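Local atomic coordinates of protein kinase (Staphylococcus aureus subsp. aureus Mu50, PDB entry 3PY9), a protein that is the extracellular PASTA-repeat region of the membrane-anchored Ser/Thr kinase PrkC and probably senses muropeptides of the cell wall for the kinase. Residues A[110-120]-A[132-140]; A[165-176]-A[196-207]. All coordinates share one frame; numbering follows the deposited sequence.

Contact 1 (A[110-120]-A[132-140]); sequences APKGYIANQSV and NIKLYESLG
A116 and N117 both sit opposite Y136, a classic beta bulge that slips the antiparallel register by one residue. Y136 O takes the backbone N of A116 at 2.6 Å and, weakly, that of N117 as well, while Y136 N returns a bond to N117 O. On the sheet face that carries N117 and Y136, the two side chains lie alongside each other, pointing the same way. CG of N117 is anti to the backbone N (chi1 -169°), which sets ND2 3.3 Å from CD2 of the Y136 ring; the amide and ring planes stand 66° apart, so this is oblique packing and not a stack. A water joins the Y136 hydroxyl to S119 OG.

The opposite face, with I115, Q118, L135 and E137, is turned to helix 85-93: I115 and L135 both pack on A88, and Q118 CG touches L135 CD2 at 3.9 Å. Strand 133-138 is the central one of the PASTA domain's three-stranded sheet, with 115-118 antiparallel on one side and 100-105 parallel on the other. N132, just ahead of it, joins D99 and D130 in the europium site seen in the crystal.

On the N-terminal side of the bulge, the type II turn from P111 to Y114 folds against S138. With its OG anti to the backbone N (chi1 178°), S138 donates to A110 O over 2.7 Å, from above the carbonyl plane, and the same OG accepts from G140 N, closing an ST turn. The backbone of S138 is held too: its O receives G113 N at 2.9 Å and its N gives to Y114 O at 2.7 Å. Farther out, a water ties K112 NZ to L139 O.

Contact 2 (A[165-176]-A[196-207]); sequences GFKVESKEEYSD and GSTISFVVSKGK
K205 has its CG between backbone N and carbonyl carbon (chi1 54°) and an extended chain beyond, while Y174 turns CG anti to its carbonyl carbon (chi1 -69°); together these lay the lysine across the tyrosine ring. K205 CE rides over the ring centre, 3.8 Å from the Y174 centroid, in a CH-pi contact, and K205 NZ adds an off-centre cation-pi contact. G206 O meets the same ring at its edge, in plane. D243 holds both polar ends, by a salt bridge to K205 NZ and a hydrogen bond from Y174 OH.

At the other end, K167 bends at chi2 and chi4 to bring NZ back to G196 O, 2.7 Å away in the carbonyl plane on a lone pair. F166 receives I199 CD1 over one face of its ring, 4.3 Å from the centroid, and S197 O at the ring edge.

Between these ends the strands run parallel and in step from K167-T198 to E173-S204, bonded alternately: E169 N gives to I199 O at 2.8 Å, for example, and F201 N to E169 O. V168, I199, F201 and V203 share one face; V168 CG1 comes 3.9 Å from F201 CD2, and F154 of helix 154-162 meets F201 edge-to-face. On the other face the carboxylate of E169 lies against T198 CG2, and E173 OE1 touches V202 CG1 at 3.4 Å. The helix behind, the outer strand 167-173 and the central strand 198-204, with 183-187 antiparallel beyond it, make up the helix-on-sheet architecture of a PASTA domain.

Overall arrangement
Contact 1 closes before contact 2 opens along the chain, and the two lie in successive PASTA domains. Their centres are 37 Å apart and their nearest atoms about 11 Å, without touching. Each sheet has strand order 1-3-2, and the contacts sample complementary halves of that plan: 110-120 with 132-140 joins the central strand to its antiparallel neighbour, whereas 165-176 with 196-207 joins the equivalent central strand to its parallel neighbour. Strand 143-146 and helix 154-162 come between them in sequence. With no sheet shared, each domain appears to keep its own small core, consistent with an elongated chain (radius of gyration 40 Å) of separate modules reaching outward from the membrane.

Contact 1 (A[110-120]-A[132-140])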
loop_
_atom_site.group_PDB
_atom_site.type_symbol
_atom_site.label_atom_id
_atom_site.label_comp_id
_atom_site.label_asym_id
_atom_site.label_seq_id
_atom_site.Cartn_x
_atom_site.Cartn_y
_atom_site.Cartn_z
ATOM N N ALA A 110 -3.423 4.569 2.230
ATOM C CA ALA A 110 -4.492 5.243 2.969
ATOM C C ALA A 110 -5.467 5.885 2.000
ATOM O O ALA A 110 -5.042 6.427 0.982
ATOM C CB ALA A 110 -3.915 6.274 3.930
ATOM N N PRO A 111 -6.783 5.833 2.297
ATOM C CA PRO A 111 -7.727 6.414 1.335
ATOM C C PRO A 111 -7.719 7.954 1.350
ATOM O O PRO A 111 -7.160 8.571 2.280
ATOM C CB PRO A 111 -9.094 5.846 1.788
ATOM C CG PRO A 111 -8.785 4.818 2.901
ATOM C CD PRO A 111 -7.478 5.275 3.475
ATOM N N LYS A 112 -8.309 8.566 0.323
ATOM C CA LYS A 112 -8.389 10.019 0.231
ATOM C C LYS A 112 -8.886 10.622 1.547
ATOM O O LYS A 112 -9.883 10.146 2.104
ATOM C CB LYS A 112 -9.313 10.468 -0.910
ATOM C CG LYS A 112 -9.303 11.976 -1.087
ATOM C CD LYS A 112 -10.210 12.454 -2.185
ATOM C CE LYS A 112 -9.995 13.947 -2.394
ATOM N NZ LYS A 112 -10.018 14.278 -3.859
ATOM N N GLY A 113 -8.177 11.638 2.036
ATOM C CA GLY A 113 -8.520 12.313 3.300
ATOM C C GLY A 113 -7.901 11.715 4.564
ATOM O O GLY A 113 -8.101 12.242 5.668
ATOM N N TYR A 114 -7.161 10.613 4.412
ATOM C CA TYR A 114 -6.533 9.926 5.552
ATOM C C TYR A 114 -5.017 10.083 5.518
ATOM O O TYR A 114 -4.408 10.126 4.450
ATOM C CB TYR A 114 -6.912 8.442 5.594
ATOM C CG TYR A 114 -8.377 8.168 5.878
ATOM C CD1 TYR A 114 -9.373 8.646 5.034
ATOM C CD2 TYR A 114 -8.769 7.436 6.994
ATOM C CE1 TYR A 114 -10.719 8.418 5.303
ATOM C CE2 TYR A 114 -10.121 7.191 7.259
ATOM C CZ TYR A 114 -11.078 7.688 6.405
ATOM O OH TYR A 114 -12.403 7.454 6.632
ATOM N N ILE A 115 -4.418 10.178 6.702
ATOM C CA ILE A 115 -2.981 10.379 6.860
ATOM C C ILE A 115 -2.141 9.181 6.386
ATOM O O ILE A 115 -2.278 8.077 6.907
ATOM C CB ILE A 115 -2.661 10.718 8.323
ATOM C CG1 ILE A 115 -3.519 11.890 8.774
ATOM C CG2 ILE A 115 -1.163 11.028 8.502
ATOM C CD1 ILE A 115 -3.537 13.052 7.829
ATOM N N ALA A 116 -1.287 9.418 5.396
ATOM C CA ALA A 116 -0.411 8.385 4.836
ATOM C C ALA A 116 0.943 8.262 5.547
ATOM O O ALA A 116 1.596 7.216 5.451
ATOM C CB ALA A 116 -0.187 8.632 3.351
ATOM N N ASN A 117 1.366 9.326 6.240
ATOM C CA ASN A 117 2.715 9.412 6.804
ATOM C C ASN A 117 2.787 10.528 7.860
ATOM O O ASN A 117 2.068 11.546 7.781
ATOM C CB ASN A 117 3.750 9.638 5.678
ATOM C CG ASN A 117 5.223 9.483 6.140
ATOM O OD1 ASN A 117 5.744 8.367 6.265
ATOM N ND2 ASN A 117 5.901 10.612 6.361
ATOM N N GLN A 118 3.649 10.284 8.848
ATOM C CA GLN A 118 4.040 11.212 9.907
ATOM C C GLN A 118 5.503 11.584 9.788
ATOM O O GLN A 118 6.379 10.710 9.653
ATOM C CB GLN A 118 3.956 10.518 11.249
ATOM C CG GLN A 118 2.678 10.610 11.936
ATOM C CD GLN A 118 2.570 9.519 12.958
ATOM O OE1 GLN A 118 3.251 9.532 13.995
ATOM N NE2 GLN A 118 1.725 8.546 12.669
ATOM N N SER A 119 5.744 12.882 9.883
ATOM C CA SER A 119 7.056 13.494 10.061
ATOM C C SER A 119 7.845 12.827 11.177
ATOM O O SER A 119 9.017 12.525 11.017
ATOM C CB SER A 119 6.827 14.950 10.492
ATOM O OG SER A 119 7.686 15.831 9.836
ATOM N N VAL A 120 7.192 12.642 12.321
ATOM C CA VAL A 120 7.854 12.223 13.557
ATOM C C VAL A 120 7.344 10.829 13.924
ATOM O O VAL A 120 6.141 10.629 14.054
ATOM C CB VAL A 120 7.573 13.254 14.704
ATOM C CG1 VAL A 120 8.149 12.786 16.043
ATOM C CG2 VAL A 120 8.113 14.646 14.333
ATOM N N ASN A 132 7.426 21.304 14.661
ATOM C CA ASN A 132 7.423 21.139 13.205
ATOM C C ASN A 132 6.933 19.755 12.780
ATOM O O ASN A 132 7.658 19.025 12.107
ATOM C CB ASN A 132 8.818 21.405 12.594
ATOM C CG ASN A 132 9.486 22.657 13.145
ATOM O OD1 ASN A 132 8.947 23.765 13.061
ATOM N ND2 ASN A 132 10.686 22.485 13.687
ATOM N N ILE A 133 5.724 19.374 13.192
ATOM C CA ILE A 133 5.154 18.119 12.692
ATOM C C ILE A 133 4.639 18.371 11.279
ATOM O O ILE A 133 4.037 19.417 10.998
ATOM C CB ILE A 133 3.962 17.559 13.516
ATOM C CG1 ILE A 133 4.153 17.704 15.039
ATOM C CG2 ILE A 133 3.676 16.116 13.097
ATOM C CD1 ILE A 133 4.952 16.636 15.698
ATOM N N LYS A 134 4.909 17.415 10.394
ATOM C CA LYS A 134 4.312 17.401 9.077
ATOM C C LYS A 134 3.511 16.119 8.905
ATOM O O LYS A 134 3.988 15.021 9.211
ATOM C CB LYS A 134 5.401 17.523 8.029
ATOM C CG LYS A 134 4.926 17.952 6.669
ATOM C CD LYS A 134 6.113 18.343 5.803
ATOM C CE LYS A 134 6.625 19.750 6.127
ATOM N NZ LYS A 134 5.675 20.807 5.618
ATOM N N LEU A 135 2.274 16.269 8.454
ATOM C CA LEU A 135 1.418 15.144 8.203
ATOM C C LEU A 135 1.147 15.080 6.713
ATOM O O LEU A 135 0.937 16.124 6.058
ATOM C CB LEU A 135 0.091 15.265 8.975
ATOM C CG LEU A 135 0.114 15.209 10.518
ATOM C CD1 LEU A 135 -1.292 15.092 11.055
ATOM C CD2 LEU A 135 0.980 14.074 11.111
ATOM N N TYR A 136 1.152 13.860 6.188
ATOM C CA TYR A 136 0.985 13.648 4.772
ATOM C C TYR A 136 -0.383 13.042 4.572
ATOM O O TYR A 136 -0.629 11.889 4.943
ATOM C CB TYR A 136 2.086 12.738 4.231
ATOM C CG TYR A 136 3.472 13.361 4.285
ATOM C CD1 TYR A 136 3.998 14.018 3.181
ATOM C CD2 TYR A 136 4.246 13.302 5.446
ATOM C CE1 TYR A 136 5.259 14.583 3.225
ATOM C CE2 TYR A 136 5.511 13.867 5.493
ATOM C CZ TYR A 136 6.007 14.505 4.376
ATOM O OH TYR A 136 7.265 15.073 4.393
ATOM N N GLU A 137 -1.277 13.845 4.009
ATOM C CA GLU A 137 -2.663 13.451 3.844
ATOM C C GLU A 137 -2.818 12.831 2.478
ATOM O O GLU A 137 -2.395 13.430 1.503
ATOM C CB GLU A 137 -3.557 14.685 3.936
ATOM C CG GLU A 137 -5.035 14.398 3.877
ATOM C CD GLU A 137 -5.862 15.654 3.764
ATOM O OE1 GLU A 137 -5.296 16.754 3.866
ATOM O OE2 GLU A 137 -7.084 15.550 3.558
ATOM N N SER A 138 -3.445 11.658 2.406
ATOM C CA SER A 138 -3.644 10.972 1.128
ATOM C C SER A 138 -4.656 11.687 0.223
ATOM O O SER A 138 -5.709 12.111 0.673
ATOM C CB SER A 138 -4.115 9.530 1.359
ATOM O OG SER A 138 -4.360 8.884 0.111
ATOM N N LEU A 139 -4.335 11.797 -1.052
ATOM C CA LEU A 139 -5.318 12.215 -2.045
ATOM C C LEU A 139 -5.907 10.993 -2.745
ATOM O O LEU A 139 -6.529 11.128 -3.789
ATOM C CB LEU A 139 -4.686 13.151 -3.088
ATOM C CG LEU A 139 -4.205 14.545 -2.674
ATOM C CD1 LEU A 139 -3.366 15.162 -3.752
ATOM C CD2 LEU A 139 -5.385 15.453 -2.335
ATOM N N GLY A 140 -5.702 9.810 -2.159
ATOM C CA GLY A 140 -5.999 8.538 -2.831
ATOM C C GLY A 140 -4.975 8.260 -3.912
ATOM O O GLY A 140 -4.006 9.020 -4.071
HETATM O O HOH W 1 -7.538 13.411 -5.168
HETATM O O HOH W 2 8.966 15.409 6.881
#

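Contact 2 (A[165-176]-A[196-207])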
loop_
_atom_site.group_PDB
_atom_site.type_symbol
_atom_site.label_atom_id
_atom_site.label_comp_id
_atom_site.label_asym_id
_atom_site.label_seq_id
_atom_site.Cartn_x
_atom_site.Cartn_y
_atom_site.Cartn_z
ATOM N N GLY A 165 1.365 3.559 -17.365
ATOM C CA GLY A 165 1.561 2.789 -16.137
ATOM C C GLY A 165 0.631 1.623 -15.884
ATOM O O GLY A 165 0.764 0.937 -14.868
ATOM N N PHE A 166 -0.298 1.382 -16.810
ATOM C CA PHE A 166 -1.268 0.296 -16.670
ATOM C C PHE A 166 -0.638 -1.050 -16.912
ATOM O O PHE A 166 0.305 -1.180 -17.702
ATOM C CB PHE A 166 -2.489 0.481 -17.597
ATOM C CG PHE A 166 -3.329 1.705 -17.267
ATOM C CD1 PHE A 166 -3.991 1.801 -16.053
ATOM C CD2 PHE A 166 -3.433 2.755 -18.168
ATOM C CE1 PHE A 166 -4.727 2.942 -15.721
ATOM C CE2 PHE A 166 -4.186 3.896 -17.870
ATOM C CZ PHE A 166 -4.838 3.981 -16.645
ATOM N N LYS A 167 -1.173 -2.042 -16.211
ATOM C CA LYS A 167 -0.954 -3.444 -16.525
ATOM C C LYS A 167 -2.004 -3.886 -17.572
ATOM O O LYS A 167 -3.191 -3.608 -17.423
ATOM C CB LYS A 167 -1.027 -4.282 -15.243
ATOM C CG LYS A 167 0.031 -3.888 -14.191
ATOM C CD LYS A 167 -0.498 -4.013 -12.752
ATOM C CE LYS A 167 0.484 -3.446 -11.705
ATOM N NZ LYS A 167 0.565 -1.945 -11.644
ATOM N N VAL A 168 -1.554 -4.537 -18.641
ATOM C CA VAL A 168 -2.421 -4.904 -19.772
ATOM C C VAL A 168 -2.514 -6.417 -19.883
ATOM O O VAL A 168 -1.488 -7.091 -19.961
ATOM C CB VAL A 168 -1.872 -4.354 -21.108
ATOM C CG1 VAL A 168 -2.497 -5.089 -22.295
ATOM C CG2 VAL A 168 -2.085 -2.841 -21.226
ATOM N N GLU A 169 -3.736 -6.946 -19.892
ATOM C CA GLU A 169 -3.956 -8.370 -20.133
ATOM C C GLU A 169 -4.814 -8.592 -21.366
ATOM O O GLU A 169 -5.619 -7.741 -21.739
ATOM C CB GLU A 169 -4.624 -9.031 -18.937
ATOM C CG GLU A 169 -3.756 -9.108 -17.702
ATOM C CD GLU A 169 -4.469 -9.781 -16.540
ATOM O OE1 GLU A 169 -5.712 -10.005 -16.655
ATOM O OE2 GLU A 169 -3.787 -10.072 -15.520
ATOM N N SER A 170 -4.639 -9.746 -21.998
ATOM C CA SER A 170 -5.419 -10.084 -23.177
ATOM C C SER A 170 -5.610 -11.587 -23.327
ATOM O O SER A 170 -4.709 -12.369 -23.018
ATOM C CB SER A 170 -4.772 -9.512 -24.439
ATOM O OG SER A 170 -3.609 -10.257 -24.759
ATOM N N LYS A 171 -6.808 -11.968 -23.760
ATOM C CA LYS A 171 -7.068 -13.284 -24.333
ATOM C C LYS A 171 -7.357 -13.019 -25.807
ATOM O O LYS A 171 -7.549 -11.869 -26.210
ATOM C CB LYS A 171 -8.303 -13.965 -23.713
ATOM C CG LYS A 171 -8.346 -14.087 -22.198
ATOM C CD LYS A 171 -9.707 -14.640 -21.748
ATOM C CE LYS A 171 -10.131 -14.154 -20.335
ATOM N NZ LYS A 171 -9.446 -14.812 -19.152
ATOM N N GLU A 172 -7.398 -14.084 -26.600
ATOM C CA GLU A 172 -7.707 -13.975 -28.029
ATOM C C GLU A 172 -8.968 -14.744 -28.385
ATOM O O GLU A 172 -9.261 -15.769 -27.779
ATOM C CB GLU A 172 -6.523 -14.445 -28.878
ATOM C CG GLU A 172 -5.281 -13.549 -28.742
ATOM C CD GLU A 172 -4.227 -13.821 -29.807
ATOM O OE1 GLU A 172 -3.912 -15.012 -30.069
ATOM O OE2 GLU A 172 -3.702 -12.830 -30.376
ATOM N N GLU A 173 -9.722 -14.223 -29.347
ATOM C CA GLU A 173 -10.910 -14.904 -29.868
ATOM C C GLU A 173 -11.078 -14.697 -31.368
ATOM O O GLU A 173 -10.613 -13.697 -31.933
ATOM C CB GLU A 173 -12.173 -14.443 -29.147
ATOM C CG GLU A 173 -12.387 -15.073 -27.782
ATOM C CD GLU A 173 -13.511 -14.421 -27.007
ATOM O OE1 GLU A 173 -14.195 -13.528 -27.560
ATOM O OE2 GLU A 173 -13.714 -14.798 -25.831
ATOM N N TYR A 174 -11.747 -15.648 -32.013
ATOM C CA TYR A 174 -12.074 -15.527 -33.433
ATOM C C TYR A 174 -13.145 -14.468 -33.664
ATOM O O TYR A 174 -14.061 -14.296 -32.850
ATOM C CB TYR A 174 -12.541 -16.870 -34.000
ATOM C CG TYR A 174 -11.450 -17.902 -34.085
ATOM C CD1 TYR A 174 -10.355 -17.708 -34.925
ATOM C CD2 TYR A 174 -11.507 -19.068 -33.322
ATOM C CE1 TYR A 174 -9.344 -18.652 -35.017
ATOM C CE2 TYR A 174 -10.497 -20.016 -33.399
ATOM C CZ TYR A 174 -9.423 -19.799 -34.250
ATOM O OH TYR A 174 -8.417 -20.717 -34.342
ATOM N N SER A 175 -13.014 -13.758 -34.779
ATOM C CA SER A 175 -13.974 -12.743 -35.166
ATOM C C SER A 175 -14.064 -12.672 -36.673
ATOM O O SER A 175 -13.057 -12.794 -37.375
ATOM C CB SER A 175 -13.584 -11.366 -34.621
ATOM O OG SER A 175 -14.390 -10.351 -35.195
ATOM N N ASP A 176 -15.285 -12.455 -37.154
ATOM C CA ASP A 176 -15.543 -12.302 -38.570
ATOM C C ASP A 176 -15.521 -10.825 -38.965
ATOM O O ASP A 176 -15.175 -10.492 -40.099
ATOM C CB ASP A 176 -16.870 -12.977 -38.932
ATOM C CG ASP A 176 -16.831 -14.491 -38.721
ATOM O OD1 ASP A 176 -15.908 -15.148 -39.256
ATOM O OD2 ASP A 176 -17.716 -15.027 -38.016
ATOM N N GLY A 196 -1.908 2.385 -12.550
ATOM C CA GLY A 196 -1.317 1.051 -12.399
ATOM C C GLY A 196 -2.314 -0.085 -12.444
ATOM O O GLY A 196 -1.952 -1.244 -12.278
ATOM N N SER A 197 -3.580 0.248 -12.656
ATOM C CA SER A 197 -4.655 -0.726 -12.726
ATOM C C SER A 197 -4.430 -1.682 -13.898
ATOM O O SER A 197 -3.680 -1.372 -14.836
ATOM C CB SER A 197 -6.001 -0.010 -12.932
ATOM O OG SER A 197 -6.376 0.724 -11.785
ATOM N N THR A 198 -5.101 -2.829 -13.846
ATOM C CA THR A 198 -5.046 -3.817 -14.945
ATOM C C THR A 198 -6.181 -3.553 -15.943
ATOM O O THR A 198 -7.349 -3.541 -15.558
ATOM C CB THR A 198 -5.206 -5.237 -14.414
ATOM O OG1 THR A 198 -4.201 -5.488 -13.422
ATOM C CG2 THR A 198 -5.102 -6.283 -15.578
ATOM N N ILE A 199 -5.822 -3.330 -17.206
ATOM C CA ILE A 199 -6.796 -3.223 -18.310
ATOM C C ILE A 199 -6.857 -4.548 -19.078
ATOM O O ILE A 199 -5.814 -5.067 -19.506
ATOM C CB ILE A 199 -6.447 -2.056 -19.270
ATOM C CG1 ILE A 199 -5.957 -0.811 -18.479
ATOM C CG2 ILE A 199 -7.639 -1.707 -20.169
ATOM C CD1 ILE A 199 -6.941 -0.280 -17.399
ATOM N N SER A 200 -8.073 -5.093 -19.220
ATOM C CA SER A 200 -8.301 -6.403 -19.866
ATOM C C SER A 200 -8.867 -6.276 -21.287
ATOM O O SER A 200 -9.827 -5.541 -21.524
ATOM C CB SER A 200 -9.232 -7.273 -19.016
ATOM O OG SER A 200 -8.725 -7.439 -17.701
ATOM N N PHE A 201 -8.265 -7.011 -22.214
ATOM C CA PHE A 201 -8.571 -6.911 -23.642
ATOM C C PHE A 201 -8.992 -8.249 -24.218
ATOM O O PHE A 201 -8.413 -9.283 -23.893
ATOM C CB PHE A 201 -7.332 -6.443 -24.410
ATOM C CG PHE A 201 -7.058 -4.981 -24.283
ATOM C CD1 PHE A 201 -7.630 -4.084 -25.167
ATOM C CD2 PHE A 201 -6.215 -4.504 -23.287
ATOM C CE1 PHE A 201 -7.372 -2.727 -25.072
ATOM C CE2 PHE A 201 -5.954 -3.130 -23.168
ATOM C CZ PHE A 201 -6.533 -2.247 -24.047
ATOM N N VAL A 202 -10.014 -8.226 -25.062
ATOM C CA VAL A 202 -10.301 -9.370 -25.920
ATOM C C VAL A 202 -9.929 -8.949 -27.326
ATOM O O VAL A 202 -10.414 -7.929 -27.832
ATOM C CB VAL A 202 -11.753 -9.871 -25.793
ATOM C CG1 VAL A 202 -12.015 -11.031 -26.770
ATOM C CG2 VAL A 202 -12.040 -10.292 -24.339
ATOM N N VAL A 203 -9.034 -9.740 -27.922
ATOM C CA VAL A 203 -8.320 -9.384 -29.144
ATOM C C VAL A 203 -8.646 -10.369 -30.274
ATOM O O VAL A 203 -8.839 -11.575 -30.046
ATOM C CB VAL A 203 -6.791 -9.312 -28.890
ATOM C CG1 VAL A 203 -6.034 -8.898 -30.146
ATOM C CG2 VAL A 203 -6.487 -8.338 -27.736
ATOM N N SER A 204 -8.732 -9.832 -31.486
ATOM C CA SER A 204 -9.089 -10.620 -32.651
ATOM C C SER A 204 -7.883 -11.364 -33.225
ATOM O O SER A 204 -6.833 -10.767 -33.498
ATOM C CB SER A 204 -9.736 -9.723 -33.724
ATOM O OG SER A 204 -10.148 -10.476 -34.854
ATOM N N LYS A 205 -8.053 -12.675 -33.395
ATOM C CA LYS A 205 -7.106 -13.499 -34.146
ATOM C C LYS A 205 -7.693 -13.937 -35.506
ATOM O O LYS A 205 -7.398 -15.036 -36.011
ATOM C CB LYS A 205 -6.651 -14.702 -33.312
ATOM C CG LYS A 205 -7.767 -15.540 -32.766
ATOM C CD LYS A 205 -7.242 -16.872 -32.295
ATOM C CE LYS A 205 -8.242 -17.572 -31.393
ATOM N NZ LYS A 205 -7.759 -18.944 -31.098
ATOM N N GLY A 206 -8.512 -13.056 -36.091
ATOM C CA GLY A 206 -9.187 -13.321 -37.369
ATOM C C GLY A 206 -10.312 -14.355 -37.342
ATOM O O GLY A 206 -10.791 -14.757 -36.278
ATOM N N LYS A 207 -10.718 -14.789 -38.537
ATOM C CA LYS A 207 -11.815 -15.746 -38.722
ATOM C C LYS A 207 -11.377 -17.204 -38.517
ATOM O O LYS A 207 -10.268 -17.575 -38.898
ATOM C CB LYS A 207 -12.442 -15.565 -40.113
ATOM C CG LYS A 207 -12.911 -14.135 -40.418
ATOM C CD LYS A 207 -11.870 -13.363 -41.226
ATOM C CE LYS A 207 -12.215 -13.337 -42.706
ATOM N NZ LYS A 207 -13.057 -12.154 -43.077
HETATM O O HOH W 3 -15.624 -12.836 -42.505
#